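Local coordinates for protein particle-associated glycoside hydrolase (Acinetobacter phage Fri1, PDB 6C72) that serves as the phage tailspike, a capsular polysaccharide depolymerase that probably degrades the capsule of the Acinetobacter baumannii host during virus entry, at residues Asp266-Thr271 with Pro292-Val297; Gln288-Glu293 with Asn323-Ala328; Thr214-Gly219 with Gly238-Gly243. All blocks are in the same frame, centred on the assembly; numbering follows the deposited sequence.

Contact 1 (Asp266-Thr271 with Pro292-Val297); sequences DARRNT and PELTWV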
loop_
_atom_site.group_PDB
_atom_site.type_symbol
_atom_site.label_atom_id
_atom_site.label_comp_id
_atom_site.label_asym_id
_atom_site.label_seq_id
_atom_site.Cartn_x
_atom_site.Cartn_y
_atom_site.Cartn_z
ATOM N N ASP A 266 28.130 -8.246 5.569
ATOM C CA ASP A 266 29.306 -7.489 5.177
ATOM C C ASP A 266 29.715 -7.811 3.747
ATOM O O ASP A 266 29.707 -8.971 3.320
ATOM C CB ASP A 266 30.473 -7.781 6.118
ATOM C CG ASP A 266 30.849 -9.257 6.137
ATOM O OD1 ASP A 266 30.042 -10.071 6.636
ATOM O OD2 ASP A 266 31.935 -9.615 5.618
ATOM N N ALA A 267 30.049 -6.759 3.009
ATOM C CA ALA A 267 30.612 -6.859 1.675
ATOM C C ALA A 267 31.534 -5.666 1.487
ATOM O O ALA A 267 31.335 -4.615 2.104
ATOM C CB ALA A 267 29.521 -6.899 0.600
ATOM N N ARG A 268 32.553 -5.834 0.642
ATOM C CA ARG A 268 33.596 -4.820 0.520
ATOM C C ARG A 268 33.184 -3.624 -0.321
ATOM O O ARG A 268 33.903 -2.614 -0.314
ATOM C CB ARG A 268 34.872 -5.423 -0.065
ATOM C CG ARG A 268 35.390 -6.661 0.675
ATOM C CD ARG A 268 35.622 -6.398 2.158
ATOM N NE ARG A 268 36.555 -5.300 2.399
ATOM C CZ ARG A 268 37.875 -5.429 2.322
ATOM N NH1 ARG A 268 38.405 -6.600 1.996
ATOM N NH2 ARG A 268 38.673 -4.399 2.565
ATOM N N ARG A 269 32.062 -3.704 -1.042
ATOM C CA ARG A 269 31.550 -2.527 -1.735
ATOM C C ARG A 269 30.218 -2.109 -1.116
ATOM O O ARG A 269 30.181 -1.144 -0.354
ATOM C CB ARG A 269 31.422 -2.778 -3.245
ATOM C CG ARG A 269 31.220 -1.485 -4.049
ATOM C CD ARG A 269 31.525 -1.643 -5.537
ATOM N NE ARG A 269 30.550 -2.492 -6.222
ATOM C CZ ARG A 269 30.629 -2.855 -7.502
ATOM N NH1 ARG A 269 31.642 -2.440 -8.269
ATOM N NH2 ARG A 269 29.688 -3.639 -8.018
ATOM N N ASN A 270 29.132 -2.816 -1.432
ATOM C CA ASN A 270 27.828 -2.615 -0.815
ATOM C C ASN A 270 27.285 -3.956 -0.357
ATOM O O ASN A 270 27.617 -4.994 -0.931
ATOM C CB ASN A 270 26.823 -1.979 -1.799
ATOM C CG ASN A 270 27.416 -0.818 -2.569
ATOM O OD1 ASN A 270 27.628 0.257 -2.012
ATOM N ND2 ASN A 270 27.714 -1.034 -3.839
ATOM N N THR A 271 26.434 -3.950 0.668
ATOM C CA THR A 271 25.789 -5.204 1.037
ATOM C C THR A 271 24.944 -5.723 -0.114
ATOM O O THR A 271 24.815 -6.936 -0.300
ATOM C CB THR A 271 24.921 -5.054 2.288
ATOM O OG1 THR A 271 23.818 -4.182 2.015
ATOM C CG2 THR A 271 25.725 -4.546 3.482
ATOM N N PRO A 292 33.820 -3.463 10.708
ATOM C CA PRO A 292 34.497 -2.224 10.272
ATOM C C PRO A 292 35.899 -2.447 9.740
ATOM O O PRO A 292 36.371 -1.650 8.915
ATOM C CB PRO A 292 34.520 -1.362 11.543
ATOM C CG PRO A 292 33.535 -2.002 12.474
ATOM C CD PRO A 292 33.515 -3.456 12.143
ATOM N N GLU A 293 36.574 -3.511 10.177
ATOM C CA GLU A 293 37.908 -3.798 9.672
ATOM C C GLU A 293 37.891 -4.176 8.196
ATOM O O GLU A 293 38.896 -3.980 7.505
ATOM C CB GLU A 293 38.551 -4.917 10.499
ATOM C CG GLU A 293 37.884 -6.288 10.343
ATOM C CD GLU A 293 36.578 -6.468 11.146
ATOM O OE1 GLU A 293 36.086 -5.511 11.791
ATOM O OE2 GLU A 293 36.048 -7.604 11.138
ATOM N N LEU A 294 36.763 -4.680 7.692
ATOM C CA LEU A 294 36.607 -4.990 6.272
ATOM C C LEU A 294 36.002 -3.763 5.609
ATOM O O LEU A 294 34.780 -3.642 5.455
ATOM C CB LEU A 294 35.731 -6.219 6.095
ATOM C CG LEU A 294 36.248 -7.509 6.736
ATOM C CD1 LEU A 294 35.140 -8.564 6.643
ATOM C CD2 LEU A 294 37.522 -7.988 6.028
ATOM N N THR A 295 36.878 -2.857 5.183
ATOM C CA THR A 295 36.444 -1.553 4.694
ATOM C C THR A 295 35.543 -1.699 3.467
ATOM O O THR A 295 35.723 -2.593 2.637
ATOM C CB THR A 295 37.666 -0.696 4.382
ATOM O OG1 THR A 295 38.490 -1.371 3.419
ATOM C CG2 THR A 295 38.470 -0.483 5.662
ATOM N N TRP A 296 34.572 -0.793 3.351
ATOM C CA TRP A 296 33.539 -0.898 2.327
ATOM C C TRP A 296 33.157 0.502 1.827
ATOM O O TRP A 296 33.687 1.520 2.284
ATOM C CB TRP A 296 32.325 -1.670 2.861
ATOM C CG TRP A 296 31.900 -1.246 4.241
ATOM C CD1 TRP A 296 32.366 -1.719 5.436
ATOM C CD2 TRP A 296 30.968 -0.200 4.558
ATOM N NE1 TRP A 296 31.744 -1.064 6.480
ATOM C CE2 TRP A 296 30.887 -0.124 5.968
ATOM C CE3 TRP A 296 30.176 0.656 3.788
ATOM C CZ2 TRP A 296 30.047 0.780 6.622
ATOM C CZ3 TRP A 296 29.342 1.550 4.439
ATOM C CH2 TRP A 296 29.289 1.614 5.843
ATOM N N VAL A 297 32.228 0.553 0.873
ATOM C CA VAL A 297 31.928 1.804 0.173
ATOM C C VAL A 297 30.611 2.403 0.658
ATOM O O VAL A 297 30.590 3.504 1.223
ATOM C CB VAL A 297 31.904 1.586 -1.353
ATOM C CG1 VAL A 297 31.744 2.925 -2.087
ATOM C CG2 VAL A 297 33.168 0.831 -1.803
HETATM O O HOH W 1 32.817 -5.320 4.717
#
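R268 NE donates to the carbonyl oxygen of T295 at 2.8 Å, in a fairly straight bond with 164° at the hydrogen. That oxygen lies close to the guanidinium plane. On the same edge of the group, NH2 reaches T295 OG1 at 3.2 Å, again in the plane. R268 thus grips T295 side-on with two nitrogens, one for each oxygen, and the pair of bonds fixes the rotation of the guanidinium. The arginine gets there by curling up: it leaves the backbone heading away from 292-297, and bends at chi2 and chi3, both near -56°, fold the chain back. L294 crosses it at about a right angle, CB 3.9 Å from R268 NE, with CD2 over one guanidinium face near the rim. L294 CD1 meets D266 OD2 at 3.5 Å; the other oxygen of that carboxylate is bonded to S237 OG.

Both loops sit at the same corner of successive coils of a parallel beta-helix, a fold common in phage tailspikes, each running from one strand to the next. Even without regular strand structure, the backbones stay in step here. V297 N donates to R269 O at 2.9 Å, on a lone pair in the carbonyl plane, and W296 CA makes a CA-H...O contact of 3.2 Å with R268 O.

W296 CB lies 3.2 Å from A267 O. W296 CG stands between its backbone N and carbonyl carbon (chi1 45°), which carries the indole away from 266-271 and onto Q289 and S327. At the far end, R269 and V297 run side by side, pointing the same way, R269 CG 3.8 Å from V297 CG2, while the R269 guanidinium goes on to a salt bridge with E242.

Contact 2 (Gln288-Glu293 with Asn323-Ala328); sequences QQLKPE and NALASA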
loop_
_atom_site.group_PDB
_atom_site.type_symbol
_atom_site.label_atom_id
_atom_site.label_comp_id
_atom_site.label_asym_id
_atom_site.label_seq_id
_atom_site.Cartn_x
_atom_site.Cartn_y
_atom_site.Cartn_z
ATOM N N GLN A 288 23.545 -5.052 6.565
ATOM C CA GLN A 288 24.385 -4.756 7.725
ATOM C C GLN A 288 25.855 -4.750 7.336
ATOM O O GLN A 288 26.352 -5.733 6.784
ATOM C CB GLN A 288 24.144 -5.763 8.857
ATOM C CG GLN A 288 22.701 -6.212 8.959
ATOM C CD GLN A 288 22.347 -6.802 10.307
ATOM O OE1 GLN A 288 22.677 -6.230 11.352
ATOM N NE2 GLN A 288 21.658 -7.940 10.296
ATOM N N GLN A 289 26.542 -3.644 7.628
ATOM C CA GLN A 289 28.005 -3.549 7.574
ATOM C C GLN A 289 28.534 -3.462 9.009
ATOM O O GLN A 289 28.854 -2.389 9.512
ATOM C CB GLN A 289 28.431 -2.346 6.742
ATOM C CG GLN A 289 28.040 -2.441 5.269
ATOM C CD GLN A 289 29.036 -3.251 4.424
ATOM O OE1 GLN A 289 29.742 -4.119 4.929
ATOM N NE2 GLN A 289 29.084 -2.960 3.124
ATOM N N LEU A 290 28.669 -4.615 9.657
ATOM C CA LEU A 290 29.073 -4.671 11.056
ATOM C C LEU A 290 30.495 -5.194 11.244
ATOM O O LEU A 290 30.869 -5.572 12.357
ATOM C CB LEU A 290 28.086 -5.520 11.857
ATOM C CG LEU A 290 26.652 -4.987 11.865
ATOM C CD1 LEU A 290 25.775 -5.808 12.804
ATOM C CD2 LEU A 290 26.621 -3.504 12.253
ATOM N N LYS A 291 31.311 -5.200 10.188
ATOM C CA LYS A 291 32.711 -5.609 10.264
ATOM C C LYS A 291 33.573 -4.432 9.821
ATOM O O LYS A 291 34.057 -4.404 8.678
ATOM C CB LYS A 291 32.970 -6.841 9.399
ATOM C CG LYS A 291 32.056 -8.012 9.711
ATOM C CD LYS A 291 32.729 -9.319 9.389
ATOM C CE LYS A 291 31.915 -10.517 9.869
ATOM N NZ LYS A 291 32.668 -11.787 9.580
ATOM N N PRO A 292 33.820 -3.463 10.708
ATOM C CA PRO A 292 34.497 -2.224 10.272
ATOM C C PRO A 292 35.899 -2.447 9.740
ATOM O O PRO A 292 36.371 -1.650 8.915
ATOM C CB PRO A 292 34.520 -1.362 11.543
ATOM C CG PRO A 292 33.535 -2.002 12.474
ATOM C CD PRO A 292 33.515 -3.456 12.143
ATOM N N GLU A 293 36.574 -3.511 10.177
ATOM C CA GLU A 293 37.908 -3.798 9.672
ATOM C C GLU A 293 37.891 -4.176 8.196
ATOM O O GLU A 293 38.896 -3.980 7.505
ATOM C CB GLU A 293 38.551 -4.917 10.499
ATOM C CG GLU A 293 37.884 -6.288 10.343
ATOM C CD GLU A 293 36.578 -6.468 11.146
ATOM O OE1 GLU A 293 36.086 -5.511 11.791
ATOM O OE2 GLU A 293 36.048 -7.604 11.138
ATOM N N ASN A 323 21.842 -1.125 8.825
ATOM C CA ASN A 323 22.668 -0.980 10.014
ATOM C C ASN A 323 24.131 -0.914 9.618
ATOM O O ASN A 323 24.622 -1.786 8.900
ATOM C CB ASN A 323 22.408 -2.149 10.982
ATOM C CG ASN A 323 23.011 -1.928 12.343
ATOM O OD1 ASN A 323 23.607 -0.889 12.608
ATOM N ND2 ASN A 323 22.850 -2.909 13.228
ATOM N N ALA A 324 24.836 0.096 10.103
ATOM C CA ALA A 324 26.239 0.240 9.758
ATOM C C ALA A 324 27.005 0.810 10.942
ATOM O O ALA A 324 26.492 1.649 11.687
ATOM C CB ALA A 324 26.432 1.133 8.521
ATOM N N LEU A 325 28.212 0.307 11.134
ATOM C CA LEU A 325 29.167 0.904 12.050
ATOM C C LEU A 325 30.196 1.673 11.238
ATOM O O LEU A 325 30.427 1.383 10.059
ATOM C CB LEU A 325 29.859 -0.152 12.918
ATOM C CG LEU A 325 28.950 -1.057 13.762
ATOM C CD1 LEU A 325 29.754 -2.205 14.411
ATOM C CD2 LEU A 325 28.192 -0.254 14.800
ATOM N N ALA A 326 30.795 2.674 11.869
ATOM C CA ALA A 326 31.788 3.482 11.179
ATOM C C ALA A 326 32.913 2.592 10.658
ATOM O O ALA A 326 33.312 1.617 11.307
ATOM C CB ALA A 326 32.339 4.560 12.118
ATOM N N SER A 327 33.382 2.894 9.450
ATOM C CA SER A 327 34.478 2.153 8.843
ATOM C C SER A 327 35.338 3.094 8.009
ATOM O O SER A 327 34.825 4.042 7.409
ATOM C CB SER A 327 33.954 1.005 7.982
ATOM O OG SER A 327 35.026 0.211 7.518
ATOM N N ALA A 328 36.650 2.836 7.988
ATOM C CA ALA A 328 37.592 3.714 7.296
ATOM C C ALA A 328 37.258 3.830 5.806
ATOM O O ALA A 328 37.287 2.835 5.070
ATOM C CB ALA A 328 39.015 3.198 7.490
HETATM O O HOH W 2 31.476 -1.331 9.314
HETATM O O HOH W 3 37.853 0.670 9.712
#
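Q289 is held by backbone bonds to both sides of A324: its N donates to N323 O at 3.0 Å, and its O accepts from L325 N at 3.2 Å. The second bond is almost straight, 174° at the hydrogen, though the donor sits out of the carbonyl plane. Q288 CA adds a CA-H...O contact to the same N323 oxygen. This is the tight end, where Q289 and A324 turn their side chains to one face of the sheet and Q288 and N323 to the other. The Q289 amide continues inward, NE2 donating to A267 O.

Beyond it the backbones drift apart and the contact becomes looser and wetter. A water donates to both Q289 O, at 2.8 Å, and L325 O, joining two carbonyls that cannot bond to each other. On the exposed side L290 CD2 rests on L325 CG at 3.7 Å, and L325 CB approaches P292 CG at 4.1 Å.

The two segments meet again at S327. With OG anti to the backbone N (chi1 -174°), its hydroxyl gives a 2.7 Å bond to P292 O, on a lone pair, and a second water links that oxygen to A328 N. Strand ends paired in parallel, followed by loops stacked through the turn, are what neighbouring coils of a parallel beta-helix present at a corner.

Contact 3 (Thr214-Gly219 with Gly238-Gly243); sequences TSSNCG and GFRLEG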
loop_
_atom_site.group_PDB
_atom_site.type_symbol
_atom_site.label_atom_id
_atom_site.label_comp_id
_atom_site.label_asym_id
_atom_site.label_seq_id
_atom_site.Cartn_x
_atom_site.Cartn_y
_atom_site.Cartn_z
ATOM N N THR A 214 43.461 -16.545 -1.814
ATOM C CA THR A 214 43.321 -16.423 -0.371
ATOM C C THR A 214 43.087 -14.987 0.088
ATOM O O THR A 214 42.711 -14.779 1.246
ATOM C CB THR A 214 44.570 -16.989 0.324
ATOM O OG1 THR A 214 45.703 -16.153 0.044
ATOM C CG2 THR A 214 44.867 -18.401 -0.177
ATOM N N SER A 215 43.266 -14.001 -0.796
ATOM C CA SER A 215 43.140 -12.585 -0.460
ATOM C C SER A 215 41.966 -11.878 -1.125
ATOM O O SER A 215 41.438 -10.919 -0.556
ATOM C CB SER A 215 44.421 -11.837 -0.845
ATOM O OG SER A 215 44.663 -11.956 -2.236
ATOM N N SER A 216 41.556 -12.311 -2.314
ATOM C CA SER A 216 40.500 -11.654 -3.075
ATOM C C SER A 216 39.261 -12.541 -3.097
ATOM O O SER A 216 39.308 -13.669 -3.598
ATOM C CB SER A 216 40.974 -11.345 -4.491
ATOM O OG SER A 216 39.992 -10.631 -5.206
ATOM N N ASN A 217 38.161 -12.035 -2.544
ATOM C CA ASN A 217 36.953 -12.830 -2.413
ATOM C C ASN A 217 36.123 -12.785 -3.688
ATOM O O ASN A 217 36.410 -12.045 -4.634
ATOM C CB ASN A 217 36.120 -12.349 -1.228
ATOM C CG ASN A 217 36.554 -12.987 0.076
ATOM O OD1 ASN A 217 37.558 -13.691 0.121
ATOM N ND2 ASN A 217 35.795 -12.747 1.146
ATOM N N CYS A 218 35.069 -13.591 -3.699
ATOM C CA CYS A 218 34.176 -13.633 -4.839
ATOM C C CYS A 218 33.423 -12.315 -4.974
ATOM O O CYS A 218 33.007 -11.711 -3.979
ATOM C CB CYS A 218 33.202 -14.791 -4.689
ATOM S SG CYS A 218 32.152 -14.946 -6.113
ATOM N N GLY A 219 33.256 -11.862 -6.212
ATOM C CA GLY A 219 32.597 -10.599 -6.478
ATOM C C GLY A 219 31.176 -10.510 -5.957
ATOM O O GLY A 219 30.864 -9.651 -5.128
ATOM N N GLY A 238 30.731 -11.471 3.233
ATOM C CA GLY A 238 32.127 -11.504 2.858
ATOM C C GLY A 238 32.435 -11.280 1.393
ATOM O O GLY A 238 33.582 -11.507 0.983
ATOM N N PHE A 239 31.472 -10.830 0.591
ATOM C CA PHE A 239 31.712 -10.722 -0.843
ATOM C C PHE A 239 32.506 -9.465 -1.191
ATOM O O PHE A 239 32.437 -8.441 -0.508
ATOM C CB PHE A 239 30.389 -10.793 -1.614
ATOM C CG PHE A 239 29.824 -12.181 -1.643
ATOM C CD1 PHE A 239 30.217 -13.083 -2.627
ATOM C CD2 PHE A 239 29.004 -12.634 -0.613
ATOM C CE1 PHE A 239 29.745 -14.396 -2.620
ATOM C CE2 PHE A 239 28.523 -13.937 -0.606
ATOM C CZ PHE A 239 28.890 -14.817 -1.609
ATOM N N ARG A 240 33.298 -9.578 -2.259
ATOM C CA ARG A 240 34.208 -8.508 -2.646
ATOM C C ARG A 240 33.451 -7.296 -3.172
ATOM O O ARG A 240 33.907 -6.161 -3.007
ATOM C CB ARG A 240 35.195 -9.039 -3.688
ATOM C CG ARG A 240 36.236 -8.038 -4.181
ATOM C CD ARG A 240 37.247 -8.681 -5.125
ATOM N NE ARG A 240 36.618 -9.525 -6.146
ATOM C CZ ARG A 240 36.196 -9.096 -7.339
ATOM N NH1 ARG A 240 36.324 -7.818 -7.684
ATOM N NH2 ARG A 240 35.645 -9.950 -8.195
ATOM N N LEU A 241 32.305 -7.511 -3.810
ATOM C CA LEU A 241 31.494 -6.400 -4.295
ATOM C C LEU A 241 30.189 -6.348 -3.511
ATOM O O LEU A 241 30.064 -5.560 -2.570
ATOM C CB LEU A 241 31.234 -6.531 -5.801
ATOM C CG LEU A 241 32.512 -6.547 -6.642
ATOM C CD1 LEU A 241 32.198 -6.712 -8.114
ATOM C CD2 LEU A 241 33.337 -5.288 -6.425
ATOM N N GLU A 242 29.231 -7.211 -3.855
ATOM C CA GLU A 242 27.925 -7.218 -3.210
ATOM C C GLU A 242 27.469 -8.646 -2.945
ATOM O O GLU A 242 27.751 -9.564 -3.719
ATOM C CB GLU A 242 26.856 -6.508 -4.060
ATOM C CG GLU A 242 26.919 -4.992 -4.019
ATOM C CD GLU A 242 27.845 -4.426 -5.081
ATOM O OE1 GLU A 242 28.053 -5.098 -6.120
ATOM O OE2 GLU A 242 28.366 -3.309 -4.875
ATOM N N GLY A 243 26.725 -8.816 -1.856
ATOM C CA GLY A 243 26.041 -10.079 -1.657
ATOM C C GLY A 243 24.949 -10.313 -2.687
ATOM O O GLY A 243 24.732 -11.444 -3.126
#
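This is a corner of the parallel beta-helix, where N217-G219 of one coil lies on G238-E242 of the next and main-chain carbonyls do most of the binding. G219 O takes two donors, L241 N at 2.9 Å, on a lone pair, and E242 N at 3.2 Å. One residue back, C218 O accepts from R240 N at 2.8 Å. That oxygen also faces the edge of the F239 ring, with CD1 3.4 Å away. C218 itself turns its sulfur to the ring edge: SG is 5.5 Å from the F239 centroid and 88° off the ring normal, while C218 CB packs on the same edge.

R240 points toward the other coil from the start. Its CG is anti to the backbone N (chi1 -179°) and the chain kinks at chi3, so that NE meets N217 O at 2.9 Å, close to the guanidinium plane. G219 CA lies over one face of the guanidinium, and S216 OG is beside R240 CD. NH2 reaches further, to G186 O in another loop of the chain. The N217 amide lies nearly in plane with G238 O; the modelled ND2 to G238 O distance of 2.5 Å is short enough to be doubtful, though the bond is well directed. G238 has positive phi, a backbone shape that favours glycine.

Since R240 bonds to carbonyl oxygens of N217 and G186, the partial negative charge of these carbonyls probably offsets part of its positive charge, and one side chain ties main chain of three successive coils, at G186, N217 and R240 itself.

From the N terminus, contact 3 comes first, closing the run from 214-219 to 238-243 through strands 220-224, 230-232 and 234-237. Contact 1 follows in series, joining 266-271, after strand 263-264, to 292-297. Contact 2 opens before contact 1 has ended: 288-293 shares P292 and E293 with it, so the two loops overlap along the chain and contact 2 closes on 323-328. Together they stack consecutive coils of the beta-helix. The E242 carboxylate of contact 3 also accepts a hydrogen bond from the N270 amide of contact 1, and the backbone of F239 bonds to that of R268. Contacts 2 and 3 do not touch; contact 1 lies between and meets both.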